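Local coordinates for protein beta-1,3-1,4-glucanase (Caldicellulosiruptor sp. F32, PDB 5H4R) that hydrolyses mixed-linkage beta-1,3-1,4-glucans as a family 5 lichenase, here an active-site mutant holding cellotetraose in its cleft, at residues Ser291-Ser294 with Ser300-Asp303; Phe327-Lys332 with Val340-Tyr345; Thr82-Asp87 with Lys378-Val383; Ala59-Pro64 with Leu70-Ala75; Arg121-Val126 with Lys175-His180. The protein carries 1 engineered substitution. All coordinates share one frame; numbering follows the deposited sequence.

Interaction 1: residues Ser291-Ser294 with Ser300-Asp303; sequences SEWS and SRRD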
# COMPACT_ATOMS: atom_id res chain seq x y z
N SER A 291 11.72 -12.65 17.09
CA SER A 291 12.18 -11.28 17.19
C SER A 291 13.54 -11.07 16.54
O SER A 291 14.01 -9.92 16.49
CB SER A 291 12.26 -10.84 18.65
OG SER A 291 13.23 -11.61 19.34
N GLU A 292 14.19 -12.12 16.07
CA GLU A 292 15.50 -12.04 15.45
C GLU A 292 15.38 -12.23 13.95
O GLU A 292 14.62 -13.08 13.47
CB GLU A 292 16.44 -13.11 16.00
CG GLU A 292 16.76 -12.93 17.46
CD GLU A 292 17.66 -14.03 17.99
OE1 GLU A 292 17.95 -14.98 17.23
OE2 GLU A 292 18.08 -13.94 19.16
N TRP A 293 16.17 -11.47 13.21
CA TRP A 293 16.27 -11.56 11.76
C TRP A 293 17.73 -11.30 11.43
O TRP A 293 18.31 -10.34 11.93
CB TRP A 293 15.35 -10.54 11.05
CG TRP A 293 15.19 -10.81 9.59
CD1 TRP A 293 14.14 -11.46 9.00
CD2 TRP A 293 16.10 -10.47 8.54
NE1 TRP A 293 14.33 -11.52 7.63
CE2 TRP A 293 15.53 -10.94 7.33
CE3 TRP A 293 17.34 -9.82 8.50
CZ2 TRP A 293 16.18 -10.79 6.09
CZ3 TRP A 293 17.98 -9.68 7.28
CH2 TRP A 293 17.40 -10.15 6.10
N SER A 294 18.35 -12.19 10.65
CA SER A 294 19.76 -12.06 10.34
C SER A 294 20.01 -12.10 8.84
O SER A 294 19.52 -13.00 8.16
CB SER A 294 20.57 -13.18 11.01
OG SER A 294 21.90 -13.19 10.53
N SER A 300 15.91 -16.48 7.62
CA SER A 300 15.38 -15.13 7.67
C SER A 300 15.07 -14.61 6.27
O SER A 300 14.08 -13.90 6.06
CB SER A 300 16.38 -14.21 8.37
OG SER A 300 16.56 -14.56 9.73
N ARG A 301 15.91 -14.96 5.30
CA ARG A 301 15.81 -14.39 3.95
C ARG A 301 14.78 -15.10 3.07
O ARG A 301 14.25 -14.48 2.14
CB ARG A 301 17.19 -14.45 3.29
CG ARG A 301 18.23 -13.60 4.03
CD ARG A 301 19.67 -14.03 3.78
NE ARG A 301 20.00 -13.98 2.36
CZ ARG A 301 21.08 -13.39 1.83
NH1 ARG A 301 21.97 -12.78 2.60
NH2 ARG A 301 21.29 -13.42 0.52
N ARG A 302 14.50 -16.38 3.33
CA ARG A 302 13.79 -17.24 2.37
C ARG A 302 12.48 -16.63 1.86
O ARG A 302 12.21 -16.64 0.65
CB ARG A 302 13.51 -18.59 3.03
CG ARG A 302 12.98 -19.61 2.07
CD ARG A 302 12.40 -20.84 2.84
NE ARG A 302 11.05 -20.53 3.32
CZ ARG A 302 10.13 -21.42 3.63
NH1 ARG A 302 10.39 -22.72 3.55
NH2 ARG A 302 8.93 -21.00 4.01
N ASP A 303 11.60 -16.21 2.77
CA ASP A 303 10.25 -15.81 2.34
C ASP A 303 10.26 -14.49 1.56
O ASP A 303 9.36 -14.27 0.74
CB ASP A 303 9.33 -15.66 3.55
CG ASP A 303 8.96 -16.99 4.20
OD1 ASP A 303 9.32 -18.07 3.67
OD2 ASP A 303 8.26 -16.95 5.24
O HOH W 1 14.09 -14.26 11.01
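Two hydrogen bonds join Trp293 and Ser294 to Ser300. The straighter runs from the backbone N of Ser294 to Ser300 OG, 3.1 Å long with an angle of 171° at the hydrogen. The other is weak: Trp293 NE1 lies 2.9 Å from Ser300 O, but its N-H is bent well off that oxygen (122°). A water extends the polar link, donating to Glu292 O while it also hydrogen-bonds to Ser300 OG, so this hydroxyl is engaged by both the loop backbone and the solvent molecule.

The apolar part is a CH-pi contact. Ser300 CB stands over the face of the indole, 3.4 Å from the centroid of its five-membered ring, and Arg301 CG approaches CZ2 of Trp293 at 4.0 Å. With CG anti to the backbone N (chi1 -167°), the indole is set against the first turn of helix 298-316, under Ser300 CB. A serine in place of Trp293 would probably leave Ser300 CB without the ring it rests on and Ser300 O without its weak N-H donor.

The contact ties the loop after helix 277-280 to helix 298-316 of the TIM barrel, while the same indole meets Phe342 edge-to-face and touches Tyr345, both on helix 336-352.

Interaction 2: residues Phe327-Lys332 with Val340-Tyr345; sequences FGARDK and VEFAAY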
# COMPACT_ATOMS: atom_id res chain seq x y z
N PHE A 327 5.12 -2.76 3.50
CA PHE A 327 5.90 -3.72 4.25
C PHE A 327 6.39 -3.03 5.50
O PHE A 327 6.25 -1.81 5.68
CB PHE A 327 7.10 -4.27 3.44
CG PHE A 327 8.30 -3.39 3.47
CD1 PHE A 327 8.29 -2.15 2.83
CD2 PHE A 327 9.48 -3.79 4.10
CE1 PHE A 327 9.41 -1.33 2.85
CE2 PHE A 327 10.59 -2.96 4.10
CZ PHE A 327 10.55 -1.73 3.48
N GLY A 328 6.96 -3.82 6.39
CA GLY A 328 7.56 -3.27 7.60
C GLY A 328 7.84 -4.40 8.56
O GLY A 328 7.47 -5.55 8.33
N ALA A 329 8.52 -4.05 9.65
CA ALA A 329 8.74 -4.97 10.77
C ALA A 329 8.40 -4.21 12.04
O ALA A 329 8.93 -3.11 12.27
CB ALA A 329 10.17 -5.48 10.80
N ARG A 330 7.50 -4.76 12.83
CA ARG A 330 7.07 -4.12 14.06
C ARG A 330 8.13 -4.31 15.14
O ARG A 330 8.83 -5.31 15.18
CB ARG A 330 5.73 -4.70 14.52
CG ARG A 330 5.78 -6.16 14.92
CD ARG A 330 4.38 -6.78 15.04
NE ARG A 330 3.64 -6.27 16.20
CZ ARG A 330 2.37 -6.59 16.46
NH1 ARG A 330 1.70 -7.38 15.63
NH2 ARG A 330 1.77 -6.12 17.55
N ASP A 331 8.24 -3.31 16.01
CA ASP A 331 9.17 -3.44 17.12
C ASP A 331 8.76 -4.59 18.03
O ASP A 331 7.59 -4.74 18.38
CB ASP A 331 9.24 -2.14 17.91
CG ASP A 331 10.11 -2.25 19.14
OD1 ASP A 331 11.27 -2.68 19.04
OD2 ASP A 331 9.60 -1.95 20.23
N LYS A 332 9.74 -5.40 18.42
CA LYS A 332 9.54 -6.50 19.37
C LYS A 332 10.58 -6.34 20.46
O LYS A 332 11.68 -6.87 20.36
CB LYS A 332 9.62 -7.87 18.71
CG LYS A 332 8.53 -8.00 17.68
CD LYS A 332 8.51 -9.38 17.00
CE LYS A 332 7.27 -9.54 16.19
NZ LYS A 332 7.17 -10.88 15.56
N VAL A 340 16.90 -3.39 11.38
CA VAL A 340 17.82 -2.70 10.47
C VAL A 340 18.30 -3.64 9.36
O VAL A 340 18.27 -3.30 8.16
CB VAL A 340 18.99 -2.11 11.28
CG1 VAL A 340 20.15 -1.69 10.38
CG2 VAL A 340 18.54 -0.94 12.14
N GLU A 341 18.73 -4.84 9.73
CA GLU A 341 19.18 -5.79 8.71
C GLU A 341 18.04 -6.18 7.79
O GLU A 341 18.21 -6.24 6.56
CB GLU A 341 19.79 -7.02 9.37
CG GLU A 341 21.12 -6.74 10.05
CD GLU A 341 21.75 -7.96 10.74
OE1 GLU A 341 21.61 -9.11 10.24
OE2 GLU A 341 22.37 -7.77 11.81
N PHE A 342 16.86 -6.47 8.36
CA PHE A 342 15.66 -6.76 7.58
C PHE A 342 15.38 -5.66 6.56
O PHE A 342 15.09 -5.94 5.39
CB PHE A 342 14.46 -6.91 8.53
CG PHE A 342 13.12 -6.88 7.86
CD1 PHE A 342 12.56 -8.02 7.33
CD2 PHE A 342 12.39 -5.69 7.81
CE1 PHE A 342 11.30 -7.97 6.72
CE2 PHE A 342 11.14 -5.64 7.22
CZ PHE A 342 10.59 -6.78 6.68
N ALA A 343 15.39 -4.40 7.01
CA ALA A 343 14.94 -3.32 6.14
C ALA A 343 15.90 -3.12 4.99
O ALA A 343 15.47 -2.92 3.84
CB ALA A 343 14.79 -2.02 6.94
N ALA A 344 17.20 -3.18 5.26
CA ALA A 344 18.18 -3.07 4.19
C ALA A 344 18.01 -4.22 3.20
O ALA A 344 18.05 -4.01 1.99
CB ALA A 344 19.59 -3.08 4.78
N TYR A 345 17.88 -5.44 3.71
CA TYR A 345 17.80 -6.59 2.83
C TYR A 345 16.55 -6.54 1.97
O TYR A 345 16.60 -6.77 0.76
CB TYR A 345 17.84 -7.90 3.63
CG TYR A 345 17.88 -9.11 2.74
CD1 TYR A 345 19.09 -9.61 2.29
CD2 TYR A 345 16.72 -9.74 2.34
CE1 TYR A 345 19.14 -10.72 1.45
CE2 TYR A 345 16.76 -10.87 1.50
CZ TYR A 345 17.97 -11.34 1.06
OH TYR A 345 18.03 -12.44 0.25
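Phe342 brings CD2, CE2 and CZ of its ring obliquely against three consecutive residues, Phe327, Gly328 and Ala329. The methyl of Ala329 sits 3.7 Å from Phe342 CE2. Alongside, CZ comes to 3.7 Å from Gly328 O. Phe327 presents its rim: Phe342 CE2 lies near the plane of the Phe327 ring, 4.0 Å from CD2, and the two side chains run past each other in opposite directions. In Phe342, CG is anti to the backbone N (chi1 166°), which carries the ring off helix 336-352 toward the end of strand 322-327.

This is a beta-to-alpha connection of the TIM barrel: the chain leaves the seventh strand at Phe327 and returns as the helix that packs outside it. The preceding Glu326 lines the glycan pocket, and Gly328 lies about 8 Å from a bound glucose unit. The Phe342 side chain also touches Ile304 of helix 298-316. A glycine in place of Phe342 would probably open a gap between strand end and helix, leaving the Ala329 methyl and Phe327 rim without their packing partner.

No hydrogen bond crosses the interface, and Gly328 O is buried without a polar partner, so the contact relies on apolar packing and shape.

Interaction 3: residues Thr82-Asp87 with Lys378-Val383; sequences TKQMID and KTLKWV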
# COMPACT_ATOMS: atom_id res chain seq x y z
N THR A 82 0.74 17.73 8.77
CA THR A 82 1.16 19.07 8.42
C THR A 82 2.12 19.02 7.24
O THR A 82 2.72 17.98 6.95
CB THR A 82 1.87 19.77 9.57
OG1 THR A 82 3.10 19.08 9.82
CG2 THR A 82 1.01 19.79 10.82
N LYS A 83 2.29 20.19 6.59
CA LYS A 83 3.29 20.26 5.53
C LYS A 83 4.70 20.01 6.08
O LYS A 83 5.51 19.33 5.43
CB LYS A 83 3.23 21.61 4.79
CG LYS A 83 4.03 21.49 3.47
CD LYS A 83 4.07 22.75 2.66
CE LYS A 83 4.97 22.53 1.45
NZ LYS A 83 6.41 22.39 1.81
N GLN A 84 4.99 20.51 7.28
CA GLN A 84 6.31 20.27 7.86
C GLN A 84 6.57 18.77 8.01
O GLN A 84 7.68 18.29 7.81
CB GLN A 84 6.45 20.99 9.21
CG GLN A 84 7.84 20.95 9.79
CD GLN A 84 7.96 21.68 11.13
OE1 GLN A 84 6.97 22.18 11.67
NE2 GLN A 84 9.17 21.73 11.66
N MET A 85 5.54 18.02 8.37
CA MET A 85 5.70 16.58 8.52
C MET A 85 6.07 15.93 7.19
O MET A 85 6.99 15.11 7.12
CB MET A 85 4.41 16.00 9.07
CG MET A 85 4.44 14.53 9.35
SD MET A 85 2.80 13.97 9.85
CE MET A 85 2.46 15.06 11.17
N ILE A 86 5.35 16.28 6.12
CA ILE A 86 5.67 15.70 4.82
C ILE A 86 7.04 16.17 4.35
O ILE A 86 7.80 15.40 3.75
CB ILE A 86 4.56 16.04 3.82
CG1 ILE A 86 3.19 15.60 4.37
CG2 ILE A 86 4.85 15.41 2.46
CD1 ILE A 86 3.15 14.17 4.86
N ASP A 87 7.39 17.43 4.61
CA ASP A 87 8.74 17.92 4.33
C ASP A 87 9.80 17.05 4.99
O ASP A 87 10.85 16.77 4.40
CB ASP A 87 8.93 19.34 4.84
CG ASP A 87 8.11 20.40 4.12
OD1 ASP A 87 7.50 20.15 3.05
OD2 ASP A 87 8.09 21.53 4.66
N LYS A 378 4.69 13.97 16.48
CA LYS A 378 4.50 15.13 17.35
C LYS A 378 5.76 15.99 17.41
O LYS A 378 5.66 17.22 17.55
CB LYS A 378 4.08 14.67 18.74
CG LYS A 378 3.69 15.79 19.70
CD LYS A 378 3.02 15.22 20.95
CE LYS A 378 2.26 16.28 21.76
NZ LYS A 378 3.12 16.95 22.76
N THR A 379 6.95 15.38 17.35
CA THR A 379 8.21 16.10 17.45
C THR A 379 8.92 16.25 16.12
O THR A 379 9.87 17.03 16.02
CB THR A 379 9.17 15.37 18.40
OG1 THR A 379 9.45 14.06 17.89
CG2 THR A 379 8.58 15.29 19.80
N LEU A 380 8.49 15.48 15.12
CA LEU A 380 9.14 15.38 13.81
C LEU A 380 10.57 14.87 13.93
O LEU A 380 11.43 15.17 13.09
CB LEU A 380 9.08 16.70 13.07
CG LEU A 380 7.66 17.16 12.77
CD1 LEU A 380 7.71 18.47 12.04
CD2 LEU A 380 6.86 16.14 11.97
N LYS A 381 10.82 14.08 14.96
CA LYS A 381 12.08 13.39 15.12
C LYS A 381 11.96 11.93 14.69
O LYS A 381 10.94 11.26 14.94
CB LYS A 381 12.55 13.46 16.57
CG LYS A 381 12.90 14.89 17.01
CD LYS A 381 13.71 14.94 18.27
CE LYS A 381 13.72 16.35 18.85
NZ LYS A 381 13.81 17.40 17.79
N TRP A 382 13.01 11.42 14.04
CA TRP A 382 13.02 10.01 13.68
C TRP A 382 13.42 9.20 14.91
O TRP A 382 14.50 9.41 15.49
CB TRP A 382 13.97 9.75 12.51
CG TRP A 382 13.52 10.41 11.25
CD1 TRP A 382 13.92 11.62 10.79
CD2 TRP A 382 12.51 9.94 10.34
NE1 TRP A 382 13.25 11.94 9.63
CE2 TRP A 382 12.39 10.91 9.33
CE3 TRP A 382 11.74 8.77 10.26
CZ2 TRP A 382 11.51 10.77 8.26
CZ3 TRP A 382 10.86 8.64 9.18
CH2 TRP A 382 10.74 9.64 8.21
N VAL A 383 12.55 8.28 15.31
CA VAL A 383 12.85 7.41 16.45
C VAL A 383 13.86 6.34 16.06
O VAL A 383 14.72 5.95 16.86
CB VAL A 383 11.54 6.80 16.98
CG1 VAL A 383 11.84 5.83 18.11
CG2 VAL A 383 10.62 7.89 17.47
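Met85 and Leu380 bring the two backbones closest, their CA atoms 6.4 Å apart. Residues 83-87 form the start of a helix, whereas 378-383 make a turn leading into the short strand 381-382. Leu380 has positive backbone angles (phi 60°, psi 29°), a left-handed conformation at the turn of a two-stranded antiparallel hairpin, and its CB is directed at the helix.

The two methyls of Leu380 divide between two successive helix residues: CD1 meets Gln84, and CD2 meets Met85. The extended Gln84 chain, with CG anti to the backbone N (chi1 -172°), lays its amide out toward Leu380, and CD1 sits over the face of that amide, 3.3 Å from Gln84 CD. CD2 rests 3.7 Å from Met85 CA and 3.8 Å from Met85 CB, with the two side chains crossing at about a right angle.

In the TIM barrel this joins the first barrel helix, 83-91, to the hairpin of strands 375-376 and 381-382, which follows the last barrel strand. Met85 also touches Leu375 and Arg377 of that hairpin region, and Leu380 reaches Thr88 a turn further along the helix.

Each segment is shaped by a hydroxyl. Thr82 is the N-cap, its OG1 accepting from Met85 N at 3.0 Å, which fixes the first turn carrying Gln84 and Met85. Thr379 OG1 accepts from Lys381 N at 3.2 Å in an ST turn that encloses Leu380.

Interaction 4: residues Ala59-Pro64 with Leu70-Ala75; sequences AAFENP and LLYETA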
# COMPACT_ATOMS: atom_id res chain seq x y z
N ALA A 59 -8.16 5.48 9.27
CA ALA A 59 -8.86 5.13 10.50
C ALA A 59 -10.36 5.04 10.22
O ALA A 59 -10.94 5.87 9.51
CB ALA A 59 -8.57 6.14 11.60
N ALA A 60 -10.98 4.00 10.74
CA ALA A 60 -12.38 3.74 10.43
C ALA A 60 -12.96 2.90 11.55
O ALA A 60 -12.34 1.93 12.00
CB ALA A 60 -12.52 3.02 9.09
N PHE A 61 -14.16 3.28 11.97
CA PHE A 61 -14.85 2.62 13.06
C PHE A 61 -16.23 3.27 13.18
O PHE A 61 -16.45 4.38 12.70
CB PHE A 61 -14.08 2.74 14.38
CG PHE A 61 -13.57 4.12 14.68
CD1 PHE A 61 -14.36 5.04 15.34
CD2 PHE A 61 -12.28 4.47 14.33
CE1 PHE A 61 -13.89 6.31 15.63
CE2 PHE A 61 -11.79 5.74 14.61
CZ PHE A 61 -12.60 6.65 15.27
N GLU A 62 -17.14 2.55 13.81
CA GLU A 62 -18.48 3.04 14.09
C GLU A 62 -18.52 3.80 15.42
O GLU A 62 -17.62 3.71 16.26
CB GLU A 62 -19.46 1.88 14.13
CG GLU A 62 -19.48 1.06 12.85
CD GLU A 62 -20.39 -0.14 12.94
OE1 GLU A 62 -20.74 -0.55 14.08
OE2 GLU A 62 -20.77 -0.69 11.88
N ASN A 63 -19.58 4.57 15.60
CA ASN A 63 -19.91 5.23 16.86
C ASN A 63 -18.78 6.13 17.35
O ASN A 63 -18.34 6.01 18.50
CB ASN A 63 -20.23 4.19 17.93
CG ASN A 63 -21.26 3.19 17.48
OD1 ASN A 63 -21.03 1.98 17.52
ND2 ASN A 63 -22.41 3.68 17.02
N PRO A 64 -18.31 7.06 16.53
CA PRO A 64 -17.29 8.00 17.00
C PRO A 64 -17.82 8.82 18.16
O PRO A 64 -18.98 9.23 18.17
CB PRO A 64 -17.01 8.87 15.77
CG PRO A 64 -18.26 8.80 14.99
CD PRO A 64 -18.77 7.41 15.18
N LEU A 70 -13.67 15.13 10.61
CA LEU A 70 -12.26 15.27 10.31
C LEU A 70 -11.38 14.67 11.40
O LEU A 70 -10.22 14.36 11.14
CB LEU A 70 -11.91 16.74 10.07
CG LEU A 70 -12.52 17.42 8.85
CD1 LEU A 70 -11.79 18.73 8.59
CD2 LEU A 70 -12.45 16.55 7.64
N LEU A 71 -11.92 14.49 12.61
CA LEU A 71 -11.14 13.88 13.69
C LEU A 71 -10.84 12.40 13.43
O LEU A 71 -10.02 11.83 14.16
CB LEU A 71 -11.88 14.08 15.02
CG LEU A 71 -11.96 15.55 15.44
CD1 LEU A 71 -12.88 15.75 16.64
CD2 LEU A 71 -10.60 16.11 15.75
N TYR A 72 -11.44 11.78 12.41
CA TYR A 72 -10.96 10.46 12.02
C TYR A 72 -9.48 10.51 11.64
O TYR A 72 -8.75 9.55 11.87
CB TYR A 72 -11.78 9.90 10.85
CG TYR A 72 -13.02 9.14 11.29
CD1 TYR A 72 -12.95 7.79 11.66
CD2 TYR A 72 -14.25 9.77 11.37
CE1 TYR A 72 -14.10 7.10 12.06
CE2 TYR A 72 -15.37 9.09 11.77
CZ TYR A 72 -15.30 7.77 12.13
OH TYR A 72 -16.48 7.14 12.52
N GLU A 73 -9.02 11.64 11.09
CA GLU A 73 -7.62 11.74 10.69
C GLU A 73 -6.67 11.46 11.85
O GLU A 73 -5.55 10.96 11.63
CB GLU A 73 -7.33 13.14 10.14
CG GLU A 73 -5.89 13.29 9.60
CD GLU A 73 -5.49 14.71 9.20
OE1 GLU A 73 -6.36 15.60 9.09
OE2 GLU A 73 -4.27 14.94 9.04
N THR A 74 -7.05 11.83 13.07
CA THR A 74 -6.16 11.74 14.22
C THR A 74 -6.61 10.74 15.27
O THR A 74 -5.92 10.58 16.28
CB THR A 74 -5.99 13.12 14.84
OG1 THR A 74 -7.27 13.68 15.20
CG2 THR A 74 -5.32 14.04 13.84
N ALA A 75 -7.73 10.06 15.05
CA ALA A 75 -8.26 9.16 16.06
C ALA A 75 -7.26 8.06 16.45
O ALA A 75 -7.24 7.61 17.60
CB ALA A 75 -9.55 8.52 15.57
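The Phe61 ring carries Tyr72 on one face and Ala75 at its edge. Tyr72 CE1 stands 3.5 Å above the Phe61 plane, over the centre of the ring, while Ala75 CB lies in that plane, 3.6 Å from Phe61 CZ. The two aromatic rings are inclined by 36° with centroids 4.6 Å apart, an oblique meeting. At the edge of the tyrosine ring, in its plane, lies Phe61 O.

The segments belong to the long connection between the first strand of the TIM barrel, 50-53, and its first barrel helix, and the short helix 72-75 folds back on the loop that precedes it. Phe61 is about 7 Å from a bound glucose unit, and its ring also meets that of Trp76, a residue of the glycan pocket; the contact therefore probably helps to back Trp76.

Phe61 has its CG between the backbone N and the carbonyl carbon (chi1 47°), a position that folds the ring back beside its own carbonyl, so that Tyr72 can cover the face and bond to the backbone of the same residue. Trp118 of helix 116-131 also touches Tyr72. Pro64 packs against the hydroxyl end, its CG 3.5 Å from Tyr72 OH. At the backbone of the helix, Ala59 CB lies 3.4 Å from Tyr72 O. The hydroxyl of Tyr72 donates to Phe61 O at 2.8 Å, tilted 22° from the carbonyl plane.

Interaction 5: residues Arg121-Val126 with Lys175-His180; sequences RVQQVV and KNYNDH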
# COMPACT_ATOMS: atom_id res chain seq x y z
N ARG A 121 -9.98 17.90 2.87
CA ARG A 121 -8.83 17.69 3.76
C ARG A 121 -7.83 16.71 3.16
O ARG A 121 -6.61 16.94 3.22
CB ARG A 121 -9.32 17.23 5.14
CG ARG A 121 -8.18 16.89 6.12
CD ARG A 121 -7.24 18.08 6.40
NE ARG A 121 -6.11 17.61 7.21
CZ ARG A 121 -4.90 18.16 7.23
NH1 ARG A 121 -4.64 19.27 6.54
NH2 ARG A 121 -3.95 17.61 7.97
N VAL A 122 -8.30 15.60 2.58
CA VAL A 122 -7.42 14.66 1.89
C VAL A 122 -6.63 15.39 0.82
O VAL A 122 -5.42 15.19 0.67
CB VAL A 122 -8.24 13.50 1.29
CG1 VAL A 122 -7.36 12.65 0.40
CG2 VAL A 122 -8.83 12.64 2.43
N GLN A 123 -7.30 16.26 0.06
CA GLN A 123 -6.62 16.99 -1.01
C GLN A 123 -5.55 17.92 -0.47
O GLN A 123 -4.49 18.11 -1.09
CB GLN A 123 -7.65 17.76 -1.83
CG GLN A 123 -7.04 18.49 -3.01
CD GLN A 123 -8.05 19.20 -3.89
OE1 GLN A 123 -9.14 19.60 -3.43
NE2 GLN A 123 -7.70 19.39 -5.16
N GLN A 124 -5.80 18.53 0.69
CA GLN A 124 -4.80 19.38 1.31
C GLN A 124 -3.52 18.60 1.58
O GLN A 124 -2.42 19.11 1.35
CB GLN A 124 -5.36 19.96 2.59
CG GLN A 124 -4.54 20.99 3.26
CD GLN A 124 -5.37 21.74 4.28
OE1 GLN A 124 -6.24 21.16 4.95
NE2 GLN A 124 -5.13 23.04 4.38
N VAL A 125 -3.65 17.37 2.07
CA VAL A 125 -2.47 16.56 2.37
C VAL A 125 -1.78 16.07 1.09
O VAL A 125 -0.54 16.05 1.01
CB VAL A 125 -2.87 15.42 3.32
CG1 VAL A 125 -1.66 14.49 3.56
CG2 VAL A 125 -3.38 16.00 4.62
N VAL A 126 -2.55 15.71 0.06
CA VAL A 126 -1.94 15.39 -1.23
C VAL A 126 -1.10 16.57 -1.71
O VAL A 126 0.02 16.40 -2.23
CB VAL A 126 -3.03 15.00 -2.25
CG1 VAL A 126 -2.43 14.87 -3.67
CG2 VAL A 126 -3.72 13.72 -1.80
N LYS A 175 -8.30 15.22 -11.25
CA LYS A 175 -8.09 14.91 -12.67
C LYS A 175 -6.92 15.69 -13.27
O LYS A 175 -6.25 15.18 -14.18
CB LYS A 175 -9.36 15.16 -13.48
CG LYS A 175 -9.77 16.59 -13.58
CD LYS A 175 -11.18 16.74 -14.17
CE LYS A 175 -11.21 16.37 -15.63
NZ LYS A 175 -12.54 16.75 -16.24
N ASN A 176 -6.65 16.91 -12.80
CA ASN A 176 -5.59 17.73 -13.37
C ASN A 176 -4.29 17.67 -12.57
O ASN A 176 -3.41 18.53 -12.74
CB ASN A 176 -6.06 19.17 -13.51
CG ASN A 176 -7.15 19.32 -14.56
OD1 ASN A 176 -7.33 18.42 -15.39
ND2 ASN A 176 -7.87 20.44 -14.54
N TYR A 177 -4.14 16.67 -11.72
CA TYR A 177 -2.87 16.39 -11.07
C TYR A 177 -2.00 15.58 -12.03
O TYR A 177 -2.49 14.70 -12.73
CB TYR A 177 -3.08 15.64 -9.75
CG TYR A 177 -3.55 16.53 -8.62
CD1 TYR A 177 -4.75 17.21 -8.70
CD2 TYR A 177 -2.79 16.67 -7.46
CE1 TYR A 177 -5.16 18.05 -7.68
CE2 TYR A 177 -3.20 17.50 -6.43
CZ TYR A 177 -4.40 18.18 -6.54
OH TYR A 177 -4.85 19.00 -5.55
N ASN A 178 -0.69 15.88 -12.04
CA ASN A 178 0.24 15.22 -12.95
C ASN A 178 0.43 13.75 -12.55
O ASN A 178 -0.19 13.26 -11.60
CB ASN A 178 1.57 16.00 -13.03
CG ASN A 178 2.42 15.92 -11.77
OD1 ASN A 178 2.38 14.96 -10.99
ND2 ASN A 178 3.26 16.96 -11.58
N ASP A 179 1.26 13.04 -13.34
CA ASP A 179 1.44 11.59 -13.18
C ASP A 179 2.21 11.21 -11.92
O ASP A 179 2.40 10.01 -11.68
CB ASP A 179 2.20 10.97 -14.37
CG ASP A 179 1.39 10.90 -15.66
OD1 ASP A 179 0.16 11.10 -15.66
OD2 ASP A 179 2.03 10.60 -16.69
N HIS A 180 2.68 12.16 -11.12
CA HIS A 180 3.20 11.75 -9.82
C HIS A 180 2.09 11.23 -8.89
O HIS A 180 2.39 10.51 -7.94
CB HIS A 180 3.94 12.90 -9.15
CG HIS A 180 5.36 13.03 -9.60
ND1 HIS A 180 5.70 13.32 -10.90
CD2 HIS A 180 6.52 12.89 -8.92
CE1 HIS A 180 7.02 13.37 -11.01
NE2 HIS A 180 7.54 13.11 -9.82
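Tyr177 carries most of this contact, reaching from its loop to the flank of a helix where Gln123 and Val126 receive it. Its CB is directed at the helix, and with CG anti to the carbonyl carbon the phenol extends across the gap between backbones that stay 9.9 Å apart even at the nearest CA atoms, those of Val126 and Tyr177.

Gln123 meets the polar end. Its chain is extended, with CG anti to the backbone N (chi1 -177°), and this brings NE2 near the plane of the phenol ring, at its edge. NE2 donates to Tyr177 OH at 2.9 Å, with an angle of 154° at the hydrogen. The oxygen lies close to the amide plane, although amide and ring are turned 39° apart. Tyr177 OH also approaches the aliphatic part of the same chain, 3.4 Å from Gln123 CG.

Both segments lie on the outer layer of the TIM barrel: 121-126 is part of helix 116-131, which leads into the third strand, and 175-180 is the loop that enters the fourth, 181-184. The contact thus ties neighbouring beta-alpha units together, a helix flank meeting the loop that enters the next strand. Tyr177 OH is held by Asp127 OD1 of the same helix as well as by Gln123 NE2, and the Gln123 amide is gripped at its other end by Arg173 NH1, which bonds to OE1.

Val126 gives the apolar share, its CG1 packing 3.9 Å from Tyr177 CE2, across the ring from CE1, which lies 3.8 Å from Gln123 NE2.

In the fold
Interactions 1 and 2 form one continuous patch, their centres 9 Å apart: Trp293 CH2 packs 3.4 Å from Tyr345 CB, joining the loop before helix 298-316 to helix 336-352, and Arg301 NE packs 3.3 Å from Tyr345 OH between the two helices themselves. Interactions 4 and 5 also touch, through a salt bridge from Glu73 OE1 to Arg121 NE of 2.8 Å. Interaction 3, which joins distant parts of the chain, touches neither of these but comes within about 6 Å of interaction 4 and about 5 Å of interaction 5 at the nearest atoms. Interactions 2 and 4 both lie near the bound glycan, with their centres 28 Å apart.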